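Local coordinates for oxalate biosynthetic component 1 (Burkholderia thailandensis, PDB 5IKY), which is a bifunctional serine hydrolase and lyase that produces oxalate under the control of quorum sensing, at residues A[537-542]-A[716-721]; A[722-727]-A[852-857]. All blocks are in the same frame, centred on the assembly; numbering follows the deposited sequence.

Contact 1 of 2, residues A[537-542]-A[716-721]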
loop_
_atom_site.group_PDB
_atom_site.type_symbol
_atom_site.label_atom_id
_atom_site.label_comp_id
_atom_site.label_asym_id
_atom_site.label_seq_id
_atom_site.Cartn_x
_atom_site.Cartn_y
_atom_site.Cartn_z
ATOM N N GLN A 537 0.674 18.526 16.018
ATOM C CA GLN A 537 1.201 19.581 16.870
ATOM C C GLN A 537 0.766 20.953 16.345
ATOM O O GLN A 537 0.514 21.877 17.123
ATOM C CB GLN A 537 2.727 19.482 16.952
ATOM C CG GLN A 537 3.359 20.388 17.988
ATOM C CD GLN A 537 4.870 20.286 18.002
ATOM O OE1 GLN A 537 5.437 19.235 17.702
ATOM N NE2 GLN A 537 5.532 21.384 18.348
ATOM N N ALA A 538 0.672 21.075 15.021
ATOM C CA ALA A 538 0.193 22.307 14.393
ATOM C C ALA A 538 -1.302 22.430 14.565
ATOM O O ALA A 538 -1.824 23.512 14.834
ATOM C CB ALA A 538 0.563 22.345 12.918
ATOM N N GLU A 539 -1.985 21.304 14.404
ATOM C CA GLU A 539 -3.421 21.239 14.594
ATOM C C GLU A 539 -3.781 21.689 16.005
ATOM O O GLU A 539 -4.753 22.419 16.208
ATOM C CB GLU A 539 -3.911 19.820 14.325
ATOM C CG GLU A 539 -5.406 19.640 14.360
ATOM C CD GLU A 539 -5.816 18.275 13.853
ATOM O OE1 GLU A 539 -6.576 17.581 14.561
ATOM O OE2 GLU A 539 -5.380 17.894 12.745
ATOM N N ALA A 540 -2.969 21.271 16.973
ATOM C CA ALA A 540 -3.174 21.643 18.369
ATOM C C ALA A 540 -2.888 23.123 18.608
ATOM O O ALA A 540 -3.614 23.792 19.339
ATOM C CB ALA A 540 -2.305 20.786 19.277
ATOM N N ALA A 541 -1.828 23.632 17.990
ATOM C CA ALA A 541 -1.420 25.020 18.193
ATOM C C ALA A 541 -2.410 26.017 17.590
ATOM O O ALA A 541 -2.473 27.170 18.015
ATOM C CB ALA A 541 -0.030 25.248 17.615
ATOM N N LEU A 542 -3.179 25.573 16.602
ATOM C CA LEU A 542 -4.139 26.441 15.927
ATOM C C LEU A 542 -5.575 26.112 16.326
ATOM O O LEU A 542 -6.522 26.616 15.725
ATOM C CB LEU A 542 -3.984 26.322 14.409
ATOM C CG LEU A 542 -2.593 26.567 13.821
ATOM C CD1 LEU A 542 -2.586 26.288 12.328
ATOM C CD2 LEU A 542 -2.136 27.992 14.101
ATOM N N SER A 716 -9.743 20.198 8.501
ATOM C CA SER A 716 -10.024 21.202 7.477
ATOM C C SER A 716 -9.703 22.612 7.959
ATOM O O SER A 716 -9.133 23.411 7.217
ATOM C CB SER A 716 -11.486 21.125 7.035
ATOM O OG SER A 716 -11.736 19.924 6.325
ATOM N N ALA A 717 -10.069 22.910 9.202
ATOM C CA ALA A 717 -9.782 24.214 9.793
ATOM C C ALA A 717 -8.280 24.467 9.850
ATOM O O ALA A 717 -7.815 25.567 9.552
ATOM C CB ALA A 717 -10.390 24.317 11.183
ATOM N N THR A 718 -7.526 23.440 10.231
ATOM C CA THR A 718 -6.073 23.540 10.296
ATOM C C THR A 718 -5.489 23.833 8.919
ATOM O O THR A 718 -4.619 24.693 8.773
ATOM C CB THR A 718 -5.438 22.250 10.849
ATOM O OG1 THR A 718 -6.077 21.886 12.077
ATOM C CG2 THR A 718 -3.953 22.452 11.095
ATOM N N MET A 719 -5.977 23.120 7.908
ATOM C CA MET A 719 -5.498 23.305 6.543
ATOM C C MET A 719 -5.887 24.685 6.020
ATOM O O MET A 719 -5.113 25.332 5.313
ATOM C CB MET A 719 -6.046 22.208 5.626
ATOM C CG MET A 719 -5.528 20.812 5.952
ATOM S SD MET A 719 -3.780 20.590 5.565
ATOM C CE MET A 719 -3.853 20.266 3.804
ATOM N N ALA A 720 -7.082 25.137 6.382
ATOM C CA ALA A 720 -7.557 26.459 5.983
ATOM C C ALA A 720 -6.660 27.554 6.554
ATOM O O ALA A 720 -6.352 28.535 5.878
ATOM C CB ALA A 720 -8.995 26.664 6.430
ATOM N N LEU A 721 -6.244 27.372 7.803
ATOM C CA LEU A 721 -5.388 28.337 8.482
ATOM C C LEU A 721 -3.976 28.332 7.909
ATOM O O LEU A 721 -3.365 29.387 7.735
ATOM C CB LEU A 721 -5.345 28.048 9.984
ATOM C CG LEU A 721 -6.635 28.356 10.744
ATOM C CD1 LEU A 721 -6.558 27.851 12.173
ATOM C CD2 LEU A 721 -6.900 29.848 10.715
#

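Contact 2 of 2, residues A[722-727]-A[852-857]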
loop_
_atom_site.group_PDB
_atom_site.type_symbol
_atom_site.label_atom_id
_atom_site.label_comp_id
_atom_site.label_asym_id
_atom_site.label_seq_id
_atom_site.Cartn_x
_atom_site.Cartn_y
_atom_site.Cartn_z
ATOM N N LEU A 722 -3.463 27.141 7.623
ATOM C CA LEU A 722 -2.123 26.997 7.061
ATOM C C LEU A 722 -2.018 27.661 5.693
ATOM O O LEU A 722 -1.056 28.376 5.415
ATOM C CB LEU A 722 -1.742 25.520 6.956
ATOM C CG LEU A 722 -1.461 24.814 8.281
ATOM C CD1 LEU A 722 -1.159 23.339 8.054
ATOM C CD2 LEU A 722 -0.318 25.499 9.003
ATOM N N TYR A 723 -3.009 27.422 4.841
ATOM C CA TYR A 723 -3.024 28.028 3.512
ATOM C C TYR A 723 -3.302 29.524 3.584
ATOM O O TYR A 723 -2.918 30.274 2.691
ATOM C CB TYR A 723 -4.054 27.342 2.615
ATOM C CG TYR A 723 -3.505 26.124 1.908
ATOM C CD1 TYR A 723 -2.472 26.247 0.987
ATOM C CD2 TYR A 723 -4.014 24.856 2.161
ATOM C CE1 TYR A 723 -1.957 25.142 0.342
ATOM C CE2 TYR A 723 -3.507 23.743 1.515
ATOM C CZ TYR A 723 -2.479 23.894 0.603
ATOM O OH TYR A 723 -1.967 22.796 -0.047
ATOM N N HIS A 724 -3.973 29.952 4.649
ATOM C CA HIS A 724 -4.204 31.371 4.887
ATOM C C HIS A 724 -2.873 32.099 5.044
ATOM O O HIS A 724 -2.624 33.110 4.388
ATOM C CB HIS A 724 -5.073 31.574 6.128
ATOM C CG HIS A 724 -5.471 32.997 6.368
ATOM N ND1 HIS A 724 -4.574 33.971 6.752
ATOM C CD2 HIS A 724 -6.676 33.608 6.290
ATOM C CE1 HIS A 724 -5.208 35.122 6.890
ATOM N NE2 HIS A 724 -6.485 34.928 6.618
ATOM N N ALA A 725 -2.021 31.572 5.918
ATOM C CA ALA A 725 -0.698 32.141 6.133
ATOM C C ALA A 725 0.165 31.967 4.889
ATOM O O ALA A 725 0.979 32.831 4.558
ATOM C CB ALA A 725 -0.030 31.496 7.338
ATOM N N LEU A 726 -0.025 30.845 4.201
ATOM C CA LEU A 726 0.733 30.540 2.995
ATOM C C LEU A 726 0.357 31.505 1.876
ATOM O O LEU A 726 1.206 31.901 1.079
ATOM C CB LEU A 726 0.491 29.091 2.562
ATOM C CG LEU A 726 1.601 28.373 1.790
ATOM C CD1 LEU A 726 1.454 26.868 1.942
ATOM C CD2 LEU A 726 1.594 28.754 0.319
ATOM N N ARG A 727 -0.917 31.881 1.825
ATOM C CA ARG A 727 -1.392 32.842 0.837
ATOM C C ARG A 727 -0.749 34.205 1.056
ATOM O O ARG A 727 -0.255 34.829 0.118
ATOM C CB ARG A 727 -2.916 32.969 0.892
ATOM C CG ARG A 727 -3.486 34.021 -0.051
ATOM C CD ARG A 727 -4.814 34.560 0.461
ATOM N NE ARG A 727 -4.751 34.866 1.887
ATOM C CZ ARG A 727 -4.148 35.934 2.401
ATOM N NH1 ARG A 727 -4.140 36.126 3.713
ATOM N NH2 ARG A 727 -3.549 36.811 1.607
ATOM N N MET A 852 -7.520 29.968 -3.342
ATOM C CA MET A 852 -8.584 29.027 -3.668
ATOM C C MET A 852 -8.555 27.816 -2.742
ATOM O O MET A 852 -9.600 27.274 -2.380
ATOM C CB MET A 852 -8.471 28.580 -5.128
ATOM C CG MET A 852 -8.511 29.719 -6.147
ATOM S SD MET A 852 -10.152 30.428 -6.401
ATOM C CE MET A 852 -10.174 31.754 -5.194
ATOM N N LEU A 853 -7.352 27.393 -2.366
ATOM C CA LEU A 853 -7.191 26.267 -1.457
ATOM C C LEU A 853 -7.745 26.602 -0.076
ATOM O O LEU A 853 -8.392 25.769 0.558
ATOM C CB LEU A 853 -5.718 25.862 -1.363
ATOM C CG LEU A 853 -5.186 25.113 -2.587
ATOM C CD1 LEU A 853 -3.681 24.969 -2.540
ATOM C CD2 LEU A 853 -5.822 23.754 -2.671
ATOM N N HIS A 854 -7.494 27.822 0.386
ATOM C CA HIS A 854 -8.044 28.270 1.659
ATOM C C HIS A 854 -9.564 28.260 1.619
ATOM O O HIS A 854 -10.215 27.749 2.528
ATOM C CB HIS A 854 -7.554 29.671 2.014
ATOM C CG HIS A 854 -8.336 30.314 3.116
ATOM N ND1 HIS A 854 -8.119 30.028 4.447
ATOM C CD2 HIS A 854 -9.348 31.213 3.084
ATOM C CE1 HIS A 854 -8.958 30.731 5.188
ATOM N NE2 HIS A 854 -9.714 31.457 4.385
ATOM N N ASN A 855 -10.118 28.836 0.558
ATOM C CA ASN A 855 -11.560 28.858 0.347
ATOM C C ASN A 855 -12.145 27.453 0.381
ATOM O O ASN A 855 -13.191 27.212 0.987
ATOM C CB ASN A 855 -11.887 29.533 -0.984
ATOM C CG ASN A 855 -13.368 29.552 -1.275
ATOM O OD1 ASN A 855 -13.858 28.796 -2.114
ATOM N ND2 ASN A 855 -14.094 30.415 -0.579
ATOM N N ARG A 856 -11.444 26.533 -0.273
ATOM C CA ARG A 856 -11.814 25.125 -0.315
ATOM C C ARG A 856 -11.958 24.534 1.088
ATOM O O ARG A 856 -13.004 23.989 1.440
ATOM C CB ARG A 856 -10.765 24.344 -1.109
ATOM C CG ARG A 856 -11.320 23.433 -2.185
ATOM C CD ARG A 856 -10.187 22.774 -2.963
ATOM N NE ARG A 856 -9.307 21.999 -2.090
ATOM C CZ ARG A 856 -8.184 21.413 -2.490
ATOM N NH1 ARG A 856 -7.794 21.511 -3.753
ATOM N NH2 ARG A 856 -7.445 20.730 -1.627
ATOM N N PHE A 857 -10.898 24.649 1.884
ATOM C CA PHE A 857 -10.875 24.079 3.228
ATOM C C PHE A 857 -11.785 24.826 4.198
ATOM O O PHE A 857 -12.345 24.228 5.116
ATOM C CB PHE A 857 -9.446 24.061 3.772
ATOM C CG PHE A 857 -8.582 22.993 3.166
ATOM C CD1 PHE A 857 -8.802 21.659 3.463
ATOM C CD2 PHE A 857 -7.548 23.320 2.303
ATOM C CE1 PHE A 857 -8.012 20.671 2.911
ATOM C CE2 PHE A 857 -6.753 22.336 1.746
ATOM C CZ PHE A 857 -6.985 21.010 2.050
#

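Contact 1 of 2, residues A[537-542]-A[716-721]
Leu542 and Leu721 make the apolar half of this contact, sliding past each other in opposite directions so that the root of one side chain lies near the end of the other. Leu542 CB rests against Leu721 CD1 at 3.7 Å, and in return Leu542 CD1 lies 4.0 Å from Leu721 CB. In both leucines CG sits beside the backbone N and anti to the carbonyl carbon (chi1 -54° in Leu542, -71° in Leu721), which sends the two branched ends past one another. Ile557 of helix 554-560 touches both leucines, adding a third apolar side chain to the pair.

The pairing joins two parts of the polypeptide that are far apart in sequence: 537-542 is the last turn of helix 530-541 and the residue that leaves it, whereas 716-721 lies near the start of helix 715-734, in the cap region of the enzyme. Leu542, the first residue to drop helical backbone angles, points its CB toward the second helix just where the first one ends.

The other half is built round Thr718, whose CB is also directed toward the partner segment and which stands opposite Glu539, the backbone CA atoms of the two being 5.5 Å apart. Glu539 and Thr718 cross at about a right angle. The methyl CG2 of Thr718 packs on the helix backbone, 3.7 Å from Glu539 CA, while OG1 lies against the aliphatic part of the glutamate, 3.3 Å from Glu539 CG. No hydrogen bond spans the two segments: the Thr718 hydroxyl is bonded to the carbonyl oxygen of Arg714, one turn back, which helps to fix its rotation. The extended Glu539 chain carries its carboxylate beyond the threonine, and Arg714 also touches this side chain.

Contact 2 of 2, residues A[722-727]-A[852-857]
His724 and His854 both hold CG anti to the backbone N, and the two side chains leave their helices side by side, pointing the same way. The ring planes stand at 77°: the edge of His724 is turned toward the face of His854 in an edge-to-face pair with centroids 5.3 Å apart. The closest ring atoms are His724 CD2 and His854 CE1, at 3.8 Å. His854 ND1 is hydrogen-bonded to the carbonyl oxygen of Ala720, which helps to hold the imidazole in this orientation, and Glu549 touches both histidines.

Helices 722-727 and 852-857 run nearly antiparallel, at 161°, with axes 8.5 Å apart at closest approach. This close pairing sets helix 715-734, most of which falls in the cap region, against helix 849-860 of the alpha/beta-hydrolase part of the enzyme.

Tyr723 fills the other side of the interface. Leu853 lies over one face of its ring, CB being 3.9 Å from the centroid in a CH-pi contact only 7° off the normal, while Leu853 CD1 reaches Tyr723 CE1 at 3.4 Å. Phe857 meets the same tyrosine rim to rim, neither ring covering the other. Their planes are almost parallel, and Phe857 CE2 lies 3.5 Å from Tyr723 CE2.

In the fold
From the N terminus, the chain first builds a TIM-barrel-like region, which holds the magnesium site and probably carries the lyase activity, then reaches helix 530-541. Contact 1 closes the long excursion through the cap helices, bringing 537-542 against the start of helix 715-734. Contact 2 opens one residue later on that same helix and closes a second excursion, through the first strands of the hydrolase sheet, to helix 849-860. The two closures are therefore in series, neither nested nor crossed, with centres about 11 Å apart. Helix 715-734 thus lies between its two partners, tying the end of helix 530-541 to the hydrolase part, and Met719 and Ala720 from contact 1 pack on Phe857 of contact 2.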